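Local coordinates for protein hydrazine synthase subunit alpha (Candidatus Kuenenia stuttgartiensis, PDB 5C2V) that condenses hydroxylamine with ammonia to form hydrazine, as the diheme alpha subunit of the anammox hydrazine synthase complex, at residues D[755-758]-D[759-763]; D[648-651]-D[652-656]; D[195-198]-D[199-203]; D[169-172]-D[173-177]. One frame throughout, in Å; residues are numbered along the deposited sequence.

Contact 1 of 4, residues D[755-758]-D[759-763]; sequences YAIV and EWIDL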
loop_
_atom_site.group_PDB
_atom_site.type_symbol
_atom_site.label_atom_id
_atom_site.label_comp_id
_atom_site.label_asym_id
_atom_site.label_seq_id
_atom_site.Cartn_x
_atom_site.Cartn_y
_atom_site.Cartn_z
ATOM N N TYR D 755 -24.006 19.146 15.483
ATOM C CA TYR D 755 -22.646 19.023 15.990
ATOM C C TYR D 755 -22.497 17.787 16.868
ATOM O O TYR D 755 -21.386 17.310 17.091
ATOM C CB TYR D 755 -22.230 20.269 16.768
ATOM C CG TYR D 755 -20.744 20.315 17.032
ATOM C CD1 TYR D 755 -19.853 20.618 16.011
ATOM C CD2 TYR D 755 -20.229 20.038 18.291
ATOM C CE1 TYR D 755 -18.493 20.654 16.237
ATOM C CE2 TYR D 755 -18.867 20.071 18.527
ATOM C CZ TYR D 755 -18.004 20.380 17.495
ATOM O OH TYR D 755 -16.647 20.416 17.720
ATOM N N ALA D 756 -23.613 17.274 17.375
ATOM C CA ALA D 756 -23.586 16.003 18.088
ATOM C C ALA D 756 -23.260 14.896 17.097
ATOM O O ALA D 756 -22.462 14.001 17.387
ATOM C CB ALA D 756 -24.908 15.736 18.785
ATOM N N ILE D 757 -23.877 14.968 15.921
ATOM C CA ILE D 757 -23.566 14.023 14.851
ATOM C C ILE D 757 -22.105 14.162 14.415
ATOM O O ILE D 757 -21.401 13.161 14.235
ATOM C CB ILE D 757 -24.491 14.222 13.634
ATOM C CG1 ILE D 757 -25.948 13.976 14.031
ATOM C CG2 ILE D 757 -24.089 13.296 12.497
ATOM C CD1 ILE D 757 -26.927 14.133 12.890
ATOM N N VAL D 758 -21.654 15.406 14.257
ATOM C CA VAL D 758 -20.264 15.685 13.900
ATOM C C VAL D 758 -19.290 15.055 14.895
ATOM O O VAL D 758 -18.339 14.372 14.502
ATOM C CB VAL D 758 -19.995 17.203 13.828
ATOM C CG1 VAL D 758 -18.509 17.472 13.633
ATOM C CG2 VAL D 758 -20.809 17.836 12.709
ATOM N N GLU D 759 -19.539 15.284 16.181
ATOM C CA GLU D 759 -18.726 14.706 17.245
ATOM C C GLU D 759 -18.741 13.185 17.191
ATOM O O GLU D 759 -17.701 12.542 17.340
ATOM C CB GLU D 759 -19.213 15.177 18.616
ATOM C CG GLU D 759 -18.771 16.578 18.989
ATOM C CD GLU D 759 -19.190 16.962 20.395
ATOM O OE1 GLU D 759 -20.291 16.553 20.821
ATOM O OE2 GLU D 759 -18.415 17.667 21.074
ATOM N N TRP D 760 -19.926 12.620 16.980
ATOM C CA TRP D 760 -20.078 11.173 16.885
ATOM C C TRP D 760 -19.203 10.593 15.780
ATOM O O TRP D 760 -18.507 9.600 15.989
ATOM C CB TRP D 760 -21.541 10.799 16.642
ATOM C CG TRP D 760 -21.734 9.357 16.277
ATOM C CD1 TRP D 760 -21.461 8.270 17.056
ATOM C CD2 TRP D 760 -22.246 8.847 15.040
ATOM N NE1 TRP D 760 -21.769 7.114 16.379
ATOM C CE2 TRP D 760 -22.253 7.442 15.140
ATOM C CE3 TRP D 760 -22.699 9.442 13.859
ATOM C CZ2 TRP D 760 -22.695 6.622 14.103
ATOM C CZ3 TRP D 760 -23.138 8.627 12.832
ATOM C CH2 TRP D 760 -23.132 7.233 12.959
ATOM N N ILE D 761 -19.231 11.222 14.609
ATOM C CA ILE D 761 -18.434 10.749 13.482
ATOM C C ILE D 761 -16.936 10.926 13.730
ATOM O O ILE D 761 -16.143 10.024 13.453
ATOM C CB ILE D 761 -18.827 11.468 12.180
ATOM C CG1 ILE D 761 -20.295 11.195 11.850
ATOM C CG2 ILE D 761 -17.941 11.021 11.033
ATOM C CD1 ILE D 761 -20.737 11.758 10.521
ATOM N N ASP D 762 -16.552 12.083 14.262
ATOM C CA ASP D 762 -15.147 12.364 14.553
ATOM C C ASP D 762 -14.579 11.418 15.610
ATOM O O ASP D 762 -13.378 11.144 15.626
ATOM C CB ASP D 762 -14.975 13.814 15.007
ATOM C CG ASP D 762 -14.581 14.738 13.872
ATOM O OD1 ASP D 762 -14.646 14.307 12.701
ATOM O OD2 ASP D 762 -14.210 15.896 14.151
ATOM N N LEU D 763 -15.446 10.922 16.488
ATOM C CA LEU D 763 -15.041 9.981 17.529
ATOM C C LEU D 763 -14.814 8.573 16.986
ATOM O O LEU D 763 -14.356 7.689 17.709
ATOM C CB LEU D 763 -16.086 9.935 18.646
ATOM C CG LEU D 763 -16.048 11.041 19.701
ATOM C CD1 LEU D 763 -17.278 10.962 20.585
ATOM C CD2 LEU D 763 -14.782 10.940 20.538
#
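E759 reaches back along helix 751-762 and lays its side chain against the ring of Y755, one turn earlier. Its CG stands 3.5 Å from Y755 CE2, and the carboxylate is turned 42° against the ring plane. A first torsion of -78° sets CG beside the backbone N, on the side where the tyrosine lies. Beyond the ring, E759 OE2 meets the hydroxyl of Y508 and forms a salt bridge with R642, while Y755 OH bonds to the carbonyl of G536, so both polar ends are anchored outside the helix. W760 comes next: its N bonds to A756 O at 2.9 Å, and I757 O lies near the plane of the indole, at the ring edge. On the same flank W760 CE3 comes within 4.3 Å of I757 CG2, and NE1 is taken up by the carbonyl of Q766. I761 runs alongside I757, pointing the same way, its CD1 4.2 Å from I757 CG2. D762 N bonds to V758 O at 2.9 Å; its buried carboxylate engages R463 and the backbone N atoms of A713 and S538. In this C-terminal cytochrome c domain, I757 and I761 pack on helix 717-722, with the side chain of I757 about 5 Å from the heme; from helix 646-657, I650 touches I757 and W760 and F646 meets the W760 ring, while Y755 and E759 rest on strand 503-510.

Contact 2 of 4, residues D[648-651]-D[652-656]; sequences RDIQ and PILDA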
loop_
_atom_site.group_PDB
_atom_site.type_symbol
_atom_site.label_atom_id
_atom_site.label_comp_id
_atom_site.label_asym_id
_atom_site.label_seq_id
_atom_site.Cartn_x
_atom_site.Cartn_y
_atom_site.Cartn_z
ATOM N N ARG D 648 -28.052 6.538 22.878
ATOM C CA ARG D 648 -28.514 7.548 23.824
ATOM C C ARG D 648 -28.656 8.935 23.196
ATOM O O ARG D 648 -29.564 9.691 23.543
ATOM C CB ARG D 648 -27.554 7.621 25.012
ATOM C CG ARG D 648 -28.029 8.510 26.148
ATOM C CD ARG D 648 -26.898 9.389 26.651
ATOM N NE ARG D 648 -25.711 8.614 26.998
ATOM C CZ ARG D 648 -24.496 9.134 27.136
ATOM N NH1 ARG D 648 -24.304 10.433 26.951
ATOM N NH2 ARG D 648 -23.471 8.356 27.453
ATOM N N ASP D 649 -27.760 9.263 22.271
ATOM C CA ASP D 649 -27.650 10.627 21.762
ATOM C C ASP D 649 -28.187 10.799 20.338
ATOM O O ASP D 649 -29.140 11.544 20.116
ATOM C CB ASP D 649 -26.191 11.089 21.827
ATOM C CG ASP D 649 -25.640 11.084 23.243
ATOM O OD1 ASP D 649 -26.397 11.427 24.176
ATOM O OD2 ASP D 649 -24.456 10.732 23.427
ATOM N N ILE D 650 -27.563 10.119 19.379
ATOM C CA ILE D 650 -27.868 10.310 17.960
ATOM C C ILE D 650 -29.227 9.749 17.524
ATOM O O ILE D 650 -30.009 10.437 16.853
ATOM C CB ILE D 650 -26.779 9.668 17.078
ATOM C CG1 ILE D 650 -25.394 10.191 17.472
ATOM C CG2 ILE D 650 -27.057 9.930 15.606
ATOM C CD1 ILE D 650 -25.273 11.699 17.428
ATOM N N GLN D 651 -29.497 8.501 17.896
ATOM C CA GLN D 651 -30.714 7.811 17.465
ATOM C C GLN D 651 -32.018 8.562 17.777
ATOM O O GLN D 651 -32.901 8.608 16.925
ATOM C CB GLN D 651 -30.775 6.406 18.076
ATOM C CG GLN D 651 -31.996 5.600 17.647
ATOM C CD GLN D 651 -31.882 5.070 16.229
ATOM O OE1 GLN D 651 -30.917 4.389 15.884
ATOM N NE2 GLN D 651 -32.870 5.384 15.399
ATOM N N PRO D 652 -32.157 9.142 18.988
ATOM C CA PRO D 652 -33.390 9.910 19.213
ATOM C C PRO D 652 -33.520 11.113 18.278
ATOM O O PRO D 652 -34.630 11.439 17.848
ATOM C CB PRO D 652 -33.258 10.366 20.669
ATOM C CG PRO D 652 -32.364 9.358 21.295
ATOM C CD PRO D 652 -31.373 9.008 20.230
ATOM N N ILE D 653 -32.398 11.758 17.971
ATOM C CA ILE D 653 -32.388 12.862 17.018
ATOM C C ILE D 653 -32.856 12.371 15.654
ATOM O O ILE D 653 -33.647 13.036 14.979
ATOM C CB ILE D 653 -30.988 13.492 16.880
ATOM C CG1 ILE D 653 -30.458 13.934 18.243
ATOM C CG2 ILE D 653 -31.022 14.668 15.915
ATOM C CD1 ILE D 653 -29.062 14.521 18.191
ATOM N N LEU D 654 -32.367 11.199 15.257
ATOM C CA LEU D 654 -32.766 10.603 13.985
ATOM C C LEU D 654 -34.256 10.268 13.957
ATOM O O LEU D 654 -34.927 10.467 12.947
ATOM C CB LEU D 654 -31.941 9.348 13.699
ATOM C CG LEU D 654 -30.445 9.568 13.480
ATOM C CD1 LEU D 654 -29.755 8.260 13.128
ATOM C CD2 LEU D 654 -30.211 10.612 12.399
ATOM N N ASP D 655 -34.773 9.757 15.067
ATOM C CA ASP D 655 -36.186 9.415 15.155
ATOM C C ASP D 655 -37.053 10.663 15.067
ATOM O O ASP D 655 -38.101 10.661 14.419
ATOM C CB ASP D 655 -36.483 8.664 16.454
ATOM C CG ASP D 655 -35.648 7.408 16.606
ATOM O OD1 ASP D 655 -35.193 6.868 15.576
ATOM O OD2 ASP D 655 -35.448 6.962 17.756
ATOM N N ALA D 656 -36.612 11.729 15.724
ATOM C CA ALA D 656 -37.385 12.962 15.774
ATOM C C ALA D 656 -37.372 13.746 14.460
ATOM O O ALA D 656 -38.426 14.105 13.939
ATOM C CB ALA D 656 -36.878 13.847 16.908
#
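Q651 and D655, four residues apart, are joined by a side-chain hydrogen bond, from Q651 NE2 to D655 OD1 at 2.8 Å. The aspartate oxygen lies in the amide plane, whereas the nitrogen approaches it on the syn side, 23° out of the carboxylate plane. Q651 starts with CG anti to its N and then bends at chi2 (75°), which turns the amide along the helix toward D655. The apolar counterpart is I650, whose CG2 meets L654 CG at 4.0 Å, with L654 CD1 equally close. Beneath these pairs, L654 N bonds to I650 O and D655 N to Q651 O, each at 2.9 Å. The helix is not regular throughout: P652 has no N-H to give the preceding turn, a kink results, and the turn at 648-650 is of the wider pi type. Accordingly P652 CD packs 3.4 Å from D649 O, and I653 CG1 takes up a place 3.3 Å from the same carbonyl. Helix 646-657 leads into C658, a covalent attachment point of heme 2, and its L654 side chain is about 5 Å from that heme. Farther out, S686 holds Q651 OE1, while A688 and L692 of helix 687-692 cover L654. On the exposed flank, R648 NH1 and D649 OD2 are 3.5 Å apart and attract through charge alone, the carboxylate oxygen also accepting the backbone N of D645.

Contact 3 of 4, residues D[195-198]-D[199-203]; sequences GKII and QRITG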
loop_
_atom_site.group_PDB
_atom_site.type_symbol
_atom_site.label_atom_id
_atom_site.label_comp_id
_atom_site.label_asym_id
_atom_site.label_seq_id
_atom_site.Cartn_x
_atom_site.Cartn_y
_atom_site.Cartn_z
ATOM N N GLY D 195 10.576 0.489 47.341
ATOM C CA GLY D 195 10.300 1.899 47.153
ATOM C C GLY D 195 11.428 2.762 47.678
ATOM O O GLY D 195 11.395 3.986 47.549
ATOM N N LYS D 196 12.439 2.147 48.271
ATOM C CA LYS D 196 13.469 2.950 48.908
ATOM C C LYS D 196 14.474 3.503 47.900
ATOM O O LYS D 196 15.160 4.474 48.190
ATOM C CB LYS D 196 14.177 2.142 50.002
ATOM C CG LYS D 196 13.386 2.073 51.307
ATOM C CD LYS D 196 12.538 0.815 51.363
ATOM C CE LYS D 196 11.632 0.774 52.579
ATOM N NZ LYS D 196 10.904 -0.524 52.653
ATOM N N ILE D 197 14.554 2.901 46.716
ATOM C CA ILE D 197 15.444 3.412 45.673
ATOM C C ILE D 197 14.834 4.654 45.027
ATOM O O ILE D 197 15.529 5.637 44.757
ATOM C CB ILE D 197 15.733 2.346 44.600
ATOM C CG1 ILE D 197 16.625 1.255 45.195
ATOM C CG2 ILE D 197 16.396 2.970 43.373
ATOM C CD1 ILE D 197 17.177 0.279 44.184
ATOM N N ILE D 198 13.526 4.607 44.802
ATOM C CA ILE D 198 12.778 5.771 44.347
ATOM C C ILE D 198 12.838 6.860 45.417
ATOM O O ILE D 198 12.917 8.049 45.109
ATOM C CB ILE D 198 11.310 5.408 44.032
ATOM C CG1 ILE D 198 11.250 4.450 42.843
ATOM C CG2 ILE D 198 10.491 6.651 43.736
ATOM C CD1 ILE D 198 11.796 5.037 41.561
ATOM N N GLN D 199 12.827 6.441 46.678
ATOM C CA GLN D 199 12.941 7.374 47.794
ATOM C C GLN D 199 14.341 7.973 47.844
ATOM O O GLN D 199 14.531 9.099 48.300
ATOM C CB GLN D 199 12.610 6.678 49.116
ATOM C CG GLN D 199 12.412 7.635 50.279
ATOM C CD GLN D 199 11.973 6.933 51.549
ATOM O OE1 GLN D 199 12.034 5.707 51.652
ATOM N NE2 GLN D 199 11.525 7.712 52.525
ATOM N N ARG D 200 15.321 7.212 47.373
ATOM C CA ARG D 200 16.690 7.694 47.306
ATOM C C ARG D 200 16.798 8.753 46.222
ATOM O O ARG D 200 17.367 9.822 46.440
ATOM C CB ARG D 200 17.663 6.539 47.043
ATOM C CG ARG D 200 18.983 6.956 46.404
ATOM C CD ARG D 200 20.054 5.885 46.579
ATOM N NE ARG D 200 21.218 6.113 45.725
ATOM C CZ ARG D 200 22.168 7.011 45.969
ATOM N NH1 ARG D 200 22.098 7.782 47.043
ATOM N NH2 ARG D 200 23.188 7.141 45.131
ATOM N N ILE D 201 16.244 8.450 45.052
ATOM C CA ILE D 201 16.285 9.381 43.931
ATOM C C ILE D 201 15.353 10.586 44.101
ATOM O O ILE D 201 15.798 11.733 44.047
ATOM C CB ILE D 201 15.929 8.667 42.613
ATOM C CG1 ILE D 201 16.859 7.471 42.387
ATOM C CG2 ILE D 201 16.006 9.635 41.444
ATOM C CD1 ILE D 201 16.565 6.691 41.121
ATOM N N THR D 202 14.064 10.324 44.298
ATOM C CA THR D 202 13.060 11.386 44.400
ATOM C C THR D 202 12.927 12.009 45.792
ATOM O O THR D 202 12.727 13.216 45.921
ATOM C CB THR D 202 11.669 10.880 43.968
ATOM O OG1 THR D 202 11.250 9.823 44.839
ATOM C CG2 THR D 202 11.706 10.375 42.533
ATOM N N GLY D 203 13.039 11.185 46.828
ATOM C CA GLY D 203 12.767 11.630 48.184
ATOM C C GLY D 203 11.447 11.110 48.726
ATOM O O GLY D 203 10.999 11.519 49.798
#
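Helix 196-201 is a short connection between strands 186-191 and 209-211 of the N-terminal propeller domain, and G195 takes its N-cap position. From there G195 O accepts Q199 N at 3.0 Å, opening the helix. K196 and Q199 run side by side, with Q199 OE1 3.9 Å from K196 CG. On the buried flank, I201 N bonds to I197 O at 2.9 Å with an angle of 161°, and I201 CD1 comes within 4.4 Å of I197 CG2. R200 carries its guanidinium off the helix, the chain extended from CG to NE; the guanidinium bonds to the carbonyl of R142 and pairs with E28 of the gamma subunit, tying the connection to the subunit interface. I198 and T202 meet toward the C-terminal end, where I198 O receives T202 N at 2.7 Å. With a first torsion of 62°, T202 OG1 also faces that carbonyl, but this bond is modelled very short and is doubtful in detail. G203 then leaves the helical path with positive phi. T202 is thus held through its N to I198 O, and its hydroxyl oxygen, accepting the backbone N of H204, links it to the chain beyond.

Contact 4 of 4, residues D[169-172]-D[173-177]; sequences SGSP and EGVMD
V175 turns one methyl group back onto P172 where the chain leaves strand 154-171, a long strand of the N-terminal propeller domain, and enters the loop toward strand 186-191. The apolar part of the contact is narrow. V175 CG1 lies 3.9 Å from P172 CG, the branched side chain running at a slant to the proline ring. With chi1 at 65°, CG1 sits between the backbone N and the carbonyl carbon, placing this branch on the proline side. The same methyl also comes within 3.9 Å of S171 OG. V175 further touches Q469 and M176 touches F478, so the loop borders the middle domain. Backbone shape brings V175 and P172 together: G174 adopts positive phi (72°), and the chain turns around E173 and G174 until V175 faces P172, with E173 exposed at the bend. Among the polar groups, S171 OG stands 3.0 Å from P172 O and has a weak hydrogen bond to A184 O. Backbone bonds to T124 and N186 hold S171 and G170 in the sheet, whereas D177 past the turn bonds to N181 through OD1 and to Q501 through its carbonyl. The nearest approach of the V175 methyl is to a polar atom, P172 O, 3.3 Å from CG1.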
loop_
_atom_site.group_PDB
_atom_site.type_symbol
_atom_site.label_atom_id
_atom_site.label_comp_id
_atom_site.label_asym_id
_atom_site.label_seq_id
_atom_site.Cartn_x
_atom_site.Cartn_y
_atom_site.Cartn_z
ATOM N N SER D 169 7.552 -6.099 31.034
ATOM C CA SER D 169 6.274 -5.981 30.347
ATOM C C SER D 169 5.214 -6.767 31.104
ATOM O O SER D 169 5.468 -7.879 31.557
ATOM C CB SER D 169 6.382 -6.479 28.905
ATOM O OG SER D 169 5.130 -6.407 28.247
ATOM N N GLY D 170 4.025 -6.193 31.248
ATOM C CA GLY D 170 2.966 -6.873 31.967
ATOM C C GLY D 170 1.573 -6.469 31.536
ATOM O O GLY D 170 1.356 -5.363 31.042
ATOM N N SER D 171 0.622 -7.371 31.745
ATOM C CA SER D 171 -0.756 -7.137 31.339
ATOM C C SER D 171 -1.732 -7.614 32.407
ATOM O O SER D 171 -1.519 -8.655 33.021
ATOM C CB SER D 171 -1.044 -7.849 30.015
ATOM O OG SER D 171 -2.433 -7.863 29.734
ATOM N N PRO D 172 -2.813 -6.853 32.624
ATOM C CA PRO D 172 -3.873 -7.294 33.537
ATOM C C PRO D 172 -4.726 -8.392 32.907
ATOM O O PRO D 172 -4.449 -8.813 31.785
ATOM C CB PRO D 172 -4.690 -6.021 33.770
ATOM C CG PRO D 172 -4.452 -5.198 32.552
ATOM C CD PRO D 172 -3.041 -5.485 32.127
ATOM N N GLU D 173 -5.749 -8.847 33.622
ATOM C CA GLU D 173 -6.616 -9.905 33.118
ATOM C C GLU D 173 -8.048 -9.406 32.956
ATOM O O GLU D 173 -8.456 -8.443 33.605
ATOM C CB GLU D 173 -6.572 -11.121 34.044
ATOM C CG GLU D 173 -5.548 -12.168 33.629
ATOM C CD GLU D 173 -5.128 -13.064 34.778
ATOM O OE1 GLU D 173 -5.779 -13.013 35.842
ATOM O OE2 GLU D 173 -4.149 -13.823 34.613
ATOM N N GLY D 174 -8.805 -10.064 32.084
ATOM C CA GLY D 174 -10.146 -9.620 31.755
ATOM C C GLY D 174 -10.081 -8.370 30.900
ATOM O O GLY D 174 -10.960 -7.509 30.961
ATOM N N VAL D 175 -9.028 -8.276 30.095
ATOM C CA VAL D 175 -8.774 -7.091 29.289
ATOM C C VAL D 175 -8.588 -7.458 27.814
ATOM O O VAL D 175 -8.054 -8.520 27.489
ATOM C CB VAL D 175 -7.532 -6.324 29.813
ATOM C CG1 VAL D 175 -6.271 -7.160 29.656
ATOM C CG2 VAL D 175 -7.380 -4.987 29.113
ATOM N N MET D 176 -9.053 -6.583 26.928
ATOM C CA MET D 176 -8.922 -6.796 25.491
ATOM C C MET D 176 -8.142 -5.663 24.834
ATOM O O MET D 176 -8.342 -4.495 25.163
ATOM C CB MET D 176 -10.301 -6.919 24.836
ATOM C CG MET D 176 -10.813 -8.344 24.693
ATOM S SD MET D 176 -12.506 -8.395 24.067
ATOM C CE MET D 176 -12.718 -10.151 23.789
ATOM N N ASP D 177 -7.255 -6.007 23.904
ATOM C CA ASP D 177 -6.559 -4.986 23.131
ATOM C C ASP D 177 -7.435 -4.521 21.972
ATOM O O ASP D 177 -8.622 -4.843 21.912
ATOM C CB ASP D 177 -5.194 -5.488 22.627
ATOM C CG ASP D 177 -5.299 -6.631 21.620
ATOM O OD1 ASP D 177 -6.418 -7.011 21.217
ATOM O OD2 ASP D 177 -4.236 -7.149 21.218
#

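Overall arrangement
Contacts 1 and 2 belong to one domain, on two helices that pack directly: I650 CD1 lies 3.6 Å from A756 O, and both helices flank heme 2, much as in class I cytochromes c. Contact 1 is buried, its charged groups met by partners from other elements; contact 2 is partly open and carries its own glutamine-aspartate link. Contacts 3 and 4, in the propeller domain away from the hemes and the zinc site, share strand 154-171: contact 4 ends it, and K196, I197, I198 and R200 of contact 3 pack on it. The buried 195-203 turn relies on backbone carbonyls and reaches the gamma subunit, whereas 169-177, partly exposed, joins strand to loop by apolar packing.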